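Thiosulfate:glutathione sulfurtransferase (PDB 6BEV) transfers the sulfane sulfur of thiosulfate to glutathione through a cysteine persulfide, yielding S-sulfanylglutathione and sulfite in hydrogen sulfide metabolism. Local coordinates at residues Glu86-Leu90 / Leu115-Gly119; Ala41-Arg47 / His94-Gln100; Leu61-Glu67 / Phe79-Ala85. One frame throughout, in Å; residues are numbered along the deposited sequence.

Interaction 1 (Glu86-Leu90 / Leu115-Gly119); sequences EKPKL and LGYTG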
loop_
_atom_site.group_PDB
_atom_site.type_symbol
_atom_site.label_atom_id
_atom_site.label_comp_id
_atom_site.label_asym_id
_atom_site.label_seq_id
_atom_site.Cartn_x
_atom_site.Cartn_y
_atom_site.Cartn_z
ATOM N N GLU A 86 -12.344 -3.457 2.474
ATOM C CA GLU A 86 -12.356 -4.887 2.197
ATOM C C GLU A 86 -10.932 -5.442 2.156
ATOM O O GLU A 86 -10.023 -4.833 1.588
ATOM C CB GLU A 86 -13.062 -5.150 0.865
ATOM C CG GLU A 86 -13.294 -6.621 0.547
ATOM C CD GLU A 86 -14.184 -6.827 -0.674
ATOM O OE1 GLU A 86 -15.351 -6.374 -0.661
ATOM O OE2 GLU A 86 -13.719 -7.445 -1.654
ATOM N N LYS A 87 -10.745 -6.612 2.749
ATOM C CA LYS A 87 -9.437 -7.251 2.749
ATOM C C LYS A 87 -9.025 -7.571 1.314
ATOM O O LYS A 87 -9.834 -8.093 0.546
ATOM C CB LYS A 87 -9.488 -8.546 3.565
ATOM C CG LYS A 87 -8.125 -9.187 3.783
ATOM C CD LYS A 87 -8.191 -10.514 4.517
ATOM C CE LYS A 87 -6.799 -11.042 4.748
ATOM N NZ LYS A 87 -6.801 -12.403 5.331
ATOM N N PRO A 88 -7.790 -7.293 0.918
ATOM C CA PRO A 88 -7.344 -7.709 -0.410
ATOM C C PRO A 88 -7.319 -9.223 -0.532
ATOM O O PRO A 88 -7.207 -9.954 0.448
ATOM C CB PRO A 88 -5.927 -7.140 -0.500
ATOM C CG PRO A 88 -5.483 -6.981 0.902
ATOM C CD PRO A 88 -6.715 -6.647 1.684
ATOM N N LYS A 89 -7.379 -9.692 -1.772
ATOM C CA LYS A 89 -7.331 -11.110 -2.103
ATOM C C LYS A 89 -5.985 -11.432 -2.739
ATOM O O LYS A 89 -5.340 -10.562 -3.326
ATOM C CB LYS A 89 -8.465 -11.467 -3.065
ATOM C CG LYS A 89 -9.850 -11.156 -2.499
ATOM C CD LYS A 89 -10.971 -11.380 -3.508
ATOM C CE LYS A 89 -10.861 -10.466 -4.727
ATOM N NZ LYS A 89 -10.728 -8.994 -4.423
ATOM N N LEU A 90 -5.553 -12.693 -2.592
ATOM C CA LEU A 90 -4.222 -13.070 -3.055
ATOM C C LEU A 90 -4.070 -12.855 -4.547
ATOM O O LEU A 90 -2.957 -12.621 -5.031
ATOM C CB LEU A 90 -3.925 -14.533 -2.734
ATOM C CG LEU A 90 -3.212 -14.793 -1.411
ATOM C CD1 LEU A 90 -4.115 -14.467 -0.248
ATOM C CD2 LEU A 90 -2.733 -16.243 -1.344
ATOM N N LEU A 115 3.440 -13.855 1.913
ATOM C CA LEU A 115 2.184 -14.457 2.328
ATOM C C LEU A 115 1.299 -14.820 1.149
ATOM O O LEU A 115 0.162 -15.271 1.350
ATOM C CB LEU A 115 1.459 -13.543 3.315
ATOM C CG LEU A 115 2.192 -13.330 4.643
ATOM C CD1 LEU A 115 1.474 -12.287 5.481
ATOM C CD2 LEU A 115 2.350 -14.620 5.425
ATOM N N GLY A 116 1.810 -14.668 -0.072
ATOM C CA GLY A 116 1.120 -15.114 -1.259
ATOM C C GLY A 116 0.471 -14.027 -2.091
ATOM O O GLY A 116 -0.167 -14.351 -3.101
ATOM N N TYR A 117 0.623 -12.750 -1.723
ATOM C CA TYR A 117 0.013 -11.648 -2.474
ATOM C C TYR A 117 0.931 -11.277 -3.626
ATOM O O TYR A 117 1.778 -10.384 -3.531
ATOM C CB TYR A 117 -0.281 -10.463 -1.559
ATOM C CG TYR A 117 -1.353 -10.775 -0.542
ATOM C CD1 TYR A 117 -1.047 -11.463 0.633
ATOM C CD2 TYR A 117 -2.679 -10.445 -0.765
ATOM C CE1 TYR A 117 -2.021 -11.795 1.549
ATOM C CE2 TYR A 117 -3.659 -10.768 0.156
ATOM C CZ TYR A 117 -3.330 -11.448 1.309
ATOM O OH TYR A 117 -4.308 -11.768 2.214
ATOM N N THR A 118 0.739 -11.967 -4.746
ATOM C CA THR A 118 1.625 -11.815 -5.895
ATOM C C THR A 118 1.493 -10.449 -6.554
ATOM O O THR A 118 2.375 -10.072 -7.340
ATOM C CB THR A 118 1.342 -12.898 -6.935
ATOM O OG1 THR A 118 -0.035 -12.853 -7.306
ATOM C CG2 THR A 118 1.654 -14.280 -6.396
ATOM N N GLY A 119 0.433 -9.702 -6.254
ATOM C CA GLY A 119 0.211 -8.370 -6.771
ATOM C C GLY A 119 0.803 -7.253 -5.948
ATOM O O GLY A 119 0.629 -6.084 -6.300
HETATM O O HOH W 1 -7.490 -12.589 1.098
HETATM O O HOH W 2 -1.863 -9.986 -4.670
#
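Leu90 and Tyr117 meet at about a right angle where two loops of the rhodanese-like domain come together, the 86-90 loop that leads toward strand 95-98 and the 115-119 loop, which opens with the Schellman motif that ends helix 103-114. In the conformer given, one of two modelled, Leu90 reaches over one face of the Tyr117 ring: its CD1 lies 3.8 Å from the ring centroid, a CH-pi contact 25° off the normal, and is displaced toward the rim, 3.5 Å from Tyr117 CZ. Pro88 approaches differently, with its carbonyl O in the ring plane at the edge, 3.7 Å from Tyr117 CE2. Lys87 crosses the tyrosine at about a right angle and lays its methylene CE 3.6 Å from Tyr117 OH. Its CG is anti to the backbone N (chi1 -172°) and the chain beyond is extended, which carries NZ past the phenol to the carbonyl oxygens of Leu72 and Met74. The Tyr117 ring, buried, also packs on Leu72 of helix 65-73 and Leu95 of strand 95-98. Gly116, with positive phi, is the C-prime residue of the Schellman motif; its carbonyl O lies 3.5 Å from Leu90 CG in the same conformer, in which the leucine touches both the glycine backbone and the aromatic face. The polar link between the loops runs through water. One molecule donates to Pro88 O and makes a weak bond with Tyr117 OH; a second donates to Leu90 O at 2.9 Å and accepts from Gly119 N at 2.8 Å.

Interaction 2 (Ala41-Arg47 / His94-Gln100); sequences ARLFDVR and HLVFFCQ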
loop_
_atom_site.group_PDB
_atom_site.type_symbol
_atom_site.label_atom_id
_atom_site.label_comp_id
_atom_site.label_asym_id
_atom_site.label_seq_id
_atom_site.Cartn_x
_atom_site.Cartn_y
_atom_site.Cartn_z
ATOM N N ALA A 41 -5.373 0.124 -9.209
ATOM C CA ALA A 41 -4.445 -0.034 -8.092
ATOM C C ALA A 41 -5.121 0.345 -6.785
ATOM O O ALA A 41 -5.936 1.266 -6.728
ATOM C CB ALA A 41 -3.199 0.843 -8.258
ATOM N N ARG A 42 -4.736 -0.357 -5.727
ATOM C CA ARG A 42 -5.111 -0.026 -4.365
ATOM C C ARG A 42 -3.854 0.406 -3.637
ATOM O O ARG A 42 -2.801 -0.198 -3.822
ATOM C CB ARG A 42 -5.677 -1.245 -3.652
ATOM C CG ARG A 42 -7.131 -1.505 -3.869
ATOM C CD ARG A 42 -7.586 -2.592 -2.904
ATOM N NE ARG A 42 -7.876 -2.146 -1.532
ATOM C CZ ARG A 42 -8.362 -2.949 -0.575
ATOM N NH1 ARG A 42 -8.579 -4.230 -0.820
ATOM N NH2 ARG A 42 -8.623 -2.489 0.642
ATOM N N LEU A 43 -3.973 1.436 -2.817
ATOM C CA LEU A 43 -2.847 2.028 -2.119
ATOM C C LEU A 43 -2.909 1.687 -0.640
ATOM O O LEU A 43 -3.966 1.814 -0.010
ATOM C CB LEU A 43 -2.892 3.554 -2.241
ATOM C CG LEU A 43 -2.485 4.152 -3.581
ATOM C CD1 LEU A 43 -2.978 5.593 -3.695
ATOM C CD2 LEU A 43 -0.991 4.084 -3.722
ATOM N N PHE A 44 -1.750 1.371 -0.071
ATOM C CA PHE A 44 -1.593 1.091 1.357
ATOM C C PHE A 44 -0.427 1.919 1.884
ATOM O O PHE A 44 0.723 1.691 1.494
ATOM C CB PHE A 44 -1.332 -0.394 1.598
ATOM C CG PHE A 44 -2.413 -1.281 1.061
ATOM C CD1 PHE A 44 -3.493 -1.629 1.845
ATOM C CD2 PHE A 44 -2.367 -1.758 -0.233
ATOM C CE1 PHE A 44 -4.508 -2.430 1.339
ATOM C CE2 PHE A 44 -3.379 -2.542 -0.745
ATOM C CZ PHE A 44 -4.438 -2.894 0.048
ATOM N N ASP A 45 -0.735 2.864 2.773
ATOM C CA ASP A 45 0.261 3.681 3.466
ATOM C C ASP A 45 0.694 2.880 4.687
ATOM O O ASP A 45 -0.118 2.623 5.582
ATOM C CB ASP A 45 -0.392 5.000 3.882
ATOM C CG ASP A 45 0.593 6.010 4.470
ATOM O OD1 ASP A 45 1.637 5.616 5.024
ATOM O OD2 ASP A 45 0.286 7.213 4.384
ATOM N N VAL A 46 1.949 2.433 4.702
ATOM C CA VAL A 46 2.432 1.566 5.771
ATOM C C VAL A 46 3.203 2.332 6.838
ATOM O O VAL A 46 3.882 1.720 7.672
ATOM C CB VAL A 46 3.210 0.357 5.231
ATOM C CG1 VAL A 46 2.338 -0.431 4.272
ATOM C CG2 VAL A 46 4.525 0.768 4.588
ATOM N N ARG A 47 3.102 3.659 6.841
ATOM C CA ARG A 47 3.645 4.451 7.929
ATOM C C ARG A 47 2.763 4.313 9.173
ATOM O O ARG A 47 1.717 3.667 9.163
ATOM C CB ARG A 47 3.738 5.904 7.492
ATOM C CG ARG A 47 4.668 6.105 6.298
ATOM C CD ARG A 47 4.726 7.547 5.870
ATOM N NE ARG A 47 3.410 7.985 5.434
ATOM C CZ ARG A 47 2.983 9.235 5.442
ATOM N NH1 ARG A 47 3.787 10.231 5.819
ATOM N NH2 ARG A 47 1.750 9.478 5.044
ATOM N N HIS A 94 -1.723 -5.074 -8.404
ATOM C CA HIS A 94 -1.377 -3.703 -8.096
ATOM C C HIS A 94 -1.851 -3.293 -6.708
ATOM O O HIS A 94 -2.503 -2.254 -6.516
ATOM C CB HIS A 94 -1.882 -2.756 -9.167
ATOM C CG HIS A 94 -1.544 -3.193 -10.546
ATOM N ND1 HIS A 94 -0.249 -3.281 -11.006
ATOM C CD2 HIS A 94 -2.344 -3.569 -11.570
ATOM C CE1 HIS A 94 -0.268 -3.686 -12.262
ATOM N NE2 HIS A 94 -1.525 -3.866 -12.627
ATOM N N LEU A 95 -1.469 -4.113 -5.728
ATOM C CA LEU A 95 -1.577 -3.747 -4.319
ATOM C C LEU A 95 -0.301 -2.968 -4.000
ATOM O O LEU A 95 0.776 -3.549 -3.870
ATOM C CB LEU A 95 -1.716 -4.987 -3.446
ATOM C CG LEU A 95 -2.909 -5.905 -3.758
ATOM C CD1 LEU A 95 -2.864 -7.110 -2.848
ATOM C CD2 LEU A 95 -4.237 -5.186 -3.628
ATOM N N VAL A 96 -0.406 -1.646 -3.935
ATOM C CA VAL A 96 0.757 -0.768 -3.896
ATOM C C VAL A 96 0.977 -0.271 -2.472
ATOM O O VAL A 96 0.128 0.425 -1.903
ATOM C CB VAL A 96 0.595 0.402 -4.876
ATOM C CG1 VAL A 96 1.774 1.345 -4.757
ATOM C CG2 VAL A 96 0.454 -0.119 -6.297
ATOM N N PHE A 97 2.139 -0.602 -1.917
ATOM C CA PHE A 97 2.535 -0.205 -0.574
ATOM C C PHE A 97 3.538 0.938 -0.655
ATOM O O PHE A 97 4.352 1.001 -1.588
ATOM C CB PHE A 97 3.154 -1.414 0.154
ATOM C CG PHE A 97 2.190 -2.554 0.300
ATOM C CD1 PHE A 97 2.036 -3.506 -0.700
ATOM C CD2 PHE A 97 1.386 -2.651 1.432
ATOM C CE1 PHE A 97 1.104 -4.517 -0.563
ATOM C CE2 PHE A 97 0.459 -3.661 1.560
ATOM C CZ PHE A 97 0.325 -4.587 0.566
ATOM N N PHE A 98 3.500 1.830 0.341
ATOM C CA PHE A 98 4.473 2.915 0.363
ATOM C C PHE A 98 4.657 3.453 1.777
ATOM O O PHE A 98 3.743 3.422 2.602
ATOM C CB PHE A 98 4.056 4.069 -0.572
ATOM C CG PHE A 98 2.832 4.815 -0.114
ATOM C CD1 PHE A 98 2.916 5.975 0.659
ATOM C CD2 PHE A 98 1.575 4.352 -0.448
ATOM C CE1 PHE A 98 1.757 6.618 1.092
ATOM C CE2 PHE A 98 0.418 5.006 -0.016
ATOM C CZ PHE A 98 0.510 6.136 0.747
ATOM N N CYS A 99 5.831 4.043 2.012
ATOM C CA CYS A 99 6.059 4.885 3.186
ATOM C C CYS A 99 6.495 6.269 2.697
ATOM O O CYS A 99 6.103 6.665 1.597
ATOM C CB CYS A 99 7.045 4.241 4.163
ATOM S SG CYS A 99 8.704 4.035 3.490
ATOM N N GLN A 100 7.269 7.042 3.472
ATOM C CA GLN A 100 7.687 8.368 2.996
ATOM C C GLN A 100 9.004 8.347 2.226
ATOM O O GLN A 100 9.278 9.298 1.497
ATOM C CB GLN A 100 7.723 9.428 4.118
ATOM C CG GLN A 100 9.014 9.547 4.947
ATOM C CD GLN A 100 9.216 8.400 5.932
ATOM O OE1 GLN A 100 8.843 7.244 5.684
ATOM N NE2 GLN A 100 9.808 8.719 7.073
#
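His94 starts the pairing by accepting at its carbonyl O from Arg42 N, while its CB rests against Ala41 CB; the imidazole leads away to Arg121. From here 42-45 and 95-98 run parallel as central strands of the rhodanese sheet. Leu95 sets CD2 at the edge of the Phe44 ring, 4.0 Å from Phe44 CE2. Val96 takes both backbone bonds: its N donates to Arg42 O and its O accepts from Phe44 N, each at 2.8 Å. On the opposite face of the sheet from Leu95, Val96 CG1 lies alongside Leu43 CD2. Phe97 points the same way as Phe44, and their rings are near parallel (19°) but slid apart, with centroids 4.9 Å apart and little overlap; Val46 CG1 meets the Phe97 edge in plane. Phe98 donates from N to Phe44 O and accepts at O from Val46 N. Its CG sits between backbone N and carbonyl carbon (chi1 68°), which swings the ring back across the neighbouring strand: Asp45 CA lies over its face, 3.9 Å from the centroid, and Asp45 CB is 3.5 Å from Phe98 CZ. Cys99, the persulfide-forming residue, follows directly, its CB 3.7 Å from Arg47 CG, and Gln100 N lies close to Arg47 CD. Arg47 is held by Asp45, NE to OD1 and NH2 to OD2 (2.8 Å), both in the guanidinium plane and on the syn lone pairs; OD1 also takes Arg47 N in an Asx turn, and Thr56 bonds OD2. This buried two-pronged ion pair, supported by Gly55 O on Arg47 NH2, leaves the arginine little freedom, giving the start of the active-site loop a fixed neighbour; the paired charges would largely offset each other.

Interaction 3 (Leu61-Glu67 / Phe79-Ala85); sequences LNIPVSE and FQALYSA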
loop_
_atom_site.group_PDB
_atom_site.type_symbol
_atom_site.label_atom_id
_atom_site.label_comp_id
_atom_site.label_asym_id
_atom_site.label_seq_id
_atom_site.Cartn_x
_atom_site.Cartn_y
_atom_site.Cartn_z
ATOM N N LEU A 61 -5.133 3.507 2.082
ATOM C CA LEU A 61 -5.545 2.915 3.348
ATOM C C LEU A 61 -4.323 2.771 4.244
ATOM O O LEU A 61 -3.308 2.221 3.815
ATOM C CB LEU A 61 -6.136 1.531 3.085
ATOM C CG LEU A 61 -6.568 0.776 4.330
ATOM C CD1 LEU A 61 -7.694 1.498 5.044
ATOM C CD2 LEU A 61 -6.978 -0.635 3.963
ATOM N N ASN A 62 -4.413 3.240 5.486
ATOM C CA ASN A 62 -3.282 3.150 6.406
ATOM C C ASN A 62 -3.288 1.795 7.110
ATOM O O ASN A 62 -4.172 1.505 7.927
ATOM C CB ASN A 62 -3.367 4.295 7.405
ATOM C CG ASN A 62 -2.236 4.313 8.430
ATOM O OD1 ASN A 62 -2.453 4.712 9.564
ATOM N ND2 ASN A 62 -1.043 3.902 8.039
ATOM N N ILE A 63 -2.293 0.972 6.788
ATOM C CA ILE A 63 -1.989 -0.242 7.542
ATOM C C ILE A 63 -0.524 -0.140 7.915
ATOM O O ILE A 63 0.354 -0.474 7.098
ATOM C CB ILE A 63 -2.242 -1.548 6.776
ATOM C CG1 ILE A 63 -3.657 -1.588 6.213
ATOM C CG2 ILE A 63 -1.986 -2.713 7.718
ATOM C CD1 ILE A 63 -3.967 -2.836 5.406
ATOM N N PRO A 64 -0.207 0.353 9.108
ATOM C CA PRO A 64 1.202 0.448 9.505
ATOM C C PRO A 64 1.905 -0.887 9.295
ATOM O O PRO A 64 1.330 -1.962 9.506
ATOM C CB PRO A 64 1.117 0.809 10.990
ATOM C CG PRO A 64 -0.165 1.576 11.113
ATOM C CD PRO A 64 -1.109 0.879 10.153
ATOM N N VAL A 65 3.179 -0.814 8.906
ATOM C CA VAL A 65 3.891 -2.046 8.595
ATOM C C VAL A 65 3.893 -3.004 9.787
ATOM O O VAL A 65 3.831 -4.219 9.603
ATOM C CB VAL A 65 5.296 -1.745 8.036
ATOM C CG1 VAL A 65 6.202 -1.112 9.089
ATOM C CG2 VAL A 65 5.904 -3.009 7.423
ATOM N N SER A 66 3.922 -2.481 11.015
ATOM C CA SER A 66 3.890 -3.333 12.200
ATOM C C SER A 66 2.557 -4.050 12.390
ATOM O O SER A 66 2.495 -5.019 13.157
ATOM C CB SER A 66 4.178 -2.504 13.448
ATOM O OG SER A 66 3.232 -1.456 13.582
ATOM N N GLU A 67 1.493 -3.588 11.735
ATOM C CA GLU A 67 0.185 -4.235 11.747
ATOM C C GLU A 67 -0.058 -5.124 10.538
ATOM O O GLU A 67 -1.042 -5.865 10.528
ATOM C CB GLU A 67 -0.940 -3.190 11.761
ATOM C CG GLU A 67 -0.962 -2.298 12.983
ATOM C CD GLU A 67 -2.032 -1.214 12.924
ATOM O OE1 GLU A 67 -3.073 -1.395 12.243
ATOM O OE2 GLU A 67 -1.823 -0.166 13.569
ATOM N N PHE A 79 -10.809 -7.759 9.243
ATOM C CA PHE A 79 -10.136 -6.705 8.497
ATOM C C PHE A 79 -11.089 -5.537 8.235
ATOM O O PHE A 79 -10.747 -4.367 8.447
ATOM C CB PHE A 79 -9.598 -7.294 7.188
ATOM C CG PHE A 79 -8.801 -6.317 6.359
ATOM C CD1 PHE A 79 -9.430 -5.296 5.645
ATOM C CD2 PHE A 79 -7.417 -6.410 6.273
ATOM C CE1 PHE A 79 -8.710 -4.406 4.883
ATOM C CE2 PHE A 79 -6.690 -5.511 5.496
ATOM C CZ PHE A 79 -7.339 -4.509 4.802
ATOM N N GLN A 80 -12.301 -5.843 7.780
ATOM C CA GLN A 80 -13.275 -4.790 7.526
ATOM C C GLN A 80 -13.560 -4.003 8.798
ATOM O O GLN A 80 -13.670 -2.771 8.772
ATOM C CB GLN A 80 -14.550 -5.426 6.973
ATOM C CG GLN A 80 -15.727 -4.492 6.783
ATOM C CD GLN A 80 -15.548 -3.506 5.661
ATOM O OE1 GLN A 80 -15.233 -3.880 4.530
ATOM N NE2 GLN A 80 -15.789 -2.236 5.956
ATOM N N ALA A 81 -13.710 -4.702 9.924
ATOM C CA ALA A 81 -13.992 -4.011 11.178
ATOM C C ALA A 81 -12.861 -3.050 11.545
ATOM O O ALA A 81 -13.107 -1.902 11.932
ATOM C CB ALA A 81 -14.223 -5.015 12.297
ATOM N N LEU A 82 -11.611 -3.511 11.468
ATOM C CA LEU A 82 -10.513 -2.681 11.956
ATOM C C LEU A 82 -10.174 -1.558 10.987
ATOM O O LEU A 82 -9.893 -0.434 11.417
ATOM C CB LEU A 82 -9.282 -3.538 12.226
ATOM C CG LEU A 82 -8.103 -2.826 12.883
ATOM C CD1 LEU A 82 -8.500 -2.090 14.157
ATOM C CD2 LEU A 82 -6.994 -3.806 13.148
ATOM N N TYR A 83 -10.168 -1.853 9.687
ATOM C CA TYR A 83 -9.657 -0.938 8.671
ATOM C C TYR A 83 -10.740 -0.246 7.847
ATOM O O TYR A 83 -10.418 0.661 7.076
ATOM C CB TYR A 83 -8.650 -1.669 7.750
ATOM C CG TYR A 83 -7.447 -2.132 8.536
ATOM C CD1 TYR A 83 -6.524 -1.218 9.028
ATOM C CD2 TYR A 83 -7.271 -3.468 8.846
ATOM C CE1 TYR A 83 -5.450 -1.621 9.795
ATOM C CE2 TYR A 83 -6.194 -3.875 9.608
ATOM C CZ TYR A 83 -5.296 -2.955 10.092
ATOM O OH TYR A 83 -4.243 -3.417 10.873
ATOM N N SER A 84 -12.007 -0.639 7.994
ATOM C CA SER A 84 -13.118 0.000 7.286
ATOM C C SER A 84 -12.958 -0.098 5.771
ATOM O O SER A 84 -13.313 0.824 5.035
ATOM C CB SER A 84 -13.299 1.458 7.716
ATOM O OG SER A 84 -13.551 1.556 9.098
ATOM N N ALA A 85 -12.447 -1.233 5.305
ATOM C CA ALA A 85 -12.229 -1.491 3.887
ATOM C C ALA A 85 -12.197 -3.003 3.716
ATOM O O ALA A 85 -12.042 -3.744 4.684
ATOM C CB ALA A 85 -10.920 -0.874 3.383
#
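The edge strand 61-62 and the turn after it face the last turn of helix 76-83, the nearest CA atoms, those of Leu61 and Tyr83, being 7.8 Å apart; the helix ends at Tyr83, and Ser84 after it has positive phi. Tyr83 reaches out of this helix end and is clasped on two sides. Ile63 crosses it at about a right angle with CG1 over one ring face, 4.2 Å from the centroid, while Leu82 CG lies over the opposite face. At the rim, Tyr83 OH donates to the anti lone pair of Glu67 OE1, 2.7 Å away, with carboxylate and ring planes 31° apart; Glu67 OE2 forms a salt bridge with Arg49, so the carboxylate ties the tyrosine to helix 49-53. Leu61 holds CG anti to the backbone N (chi1 178°), and its two methyls divide the work: CD1 is 3.5 Å from Tyr83 O, and CD2 touches Phe79 CZ and Ala85 CB. Ile63 CD1 reaches the same phenylalanine, 3.8 Å from Phe79 CZ. The arrangement is that of the alpha/beta rhodanese fold, in which helices pack against a parallel sheet, here at one of its two outer strands.

Interaction 2 forms the middle of the sheet, and the other two contacts adjoin it, their centres 13 Å (interaction 1) and 12 Å (interaction 3) from its own. Leu95 N to Gly119 O (2.9 Å) joins it to interaction 1, as does Arg42 NH1 to Glu86 O; Asp45 N to Leu61 O (2.8 Å) and Val46 O to Val65 N join it to interaction 3. Interactions 1 and 3 meet at Phe79, whose CZ lies 3.8 Å from Pro88 CD. Cys99 belongs to interaction 2. Asn62 of interaction 3 comes within about 9 Å of it, side chain to side chain, and bonds Asp45 O and Arg47 O, whereas interaction 1 lies away from the active site.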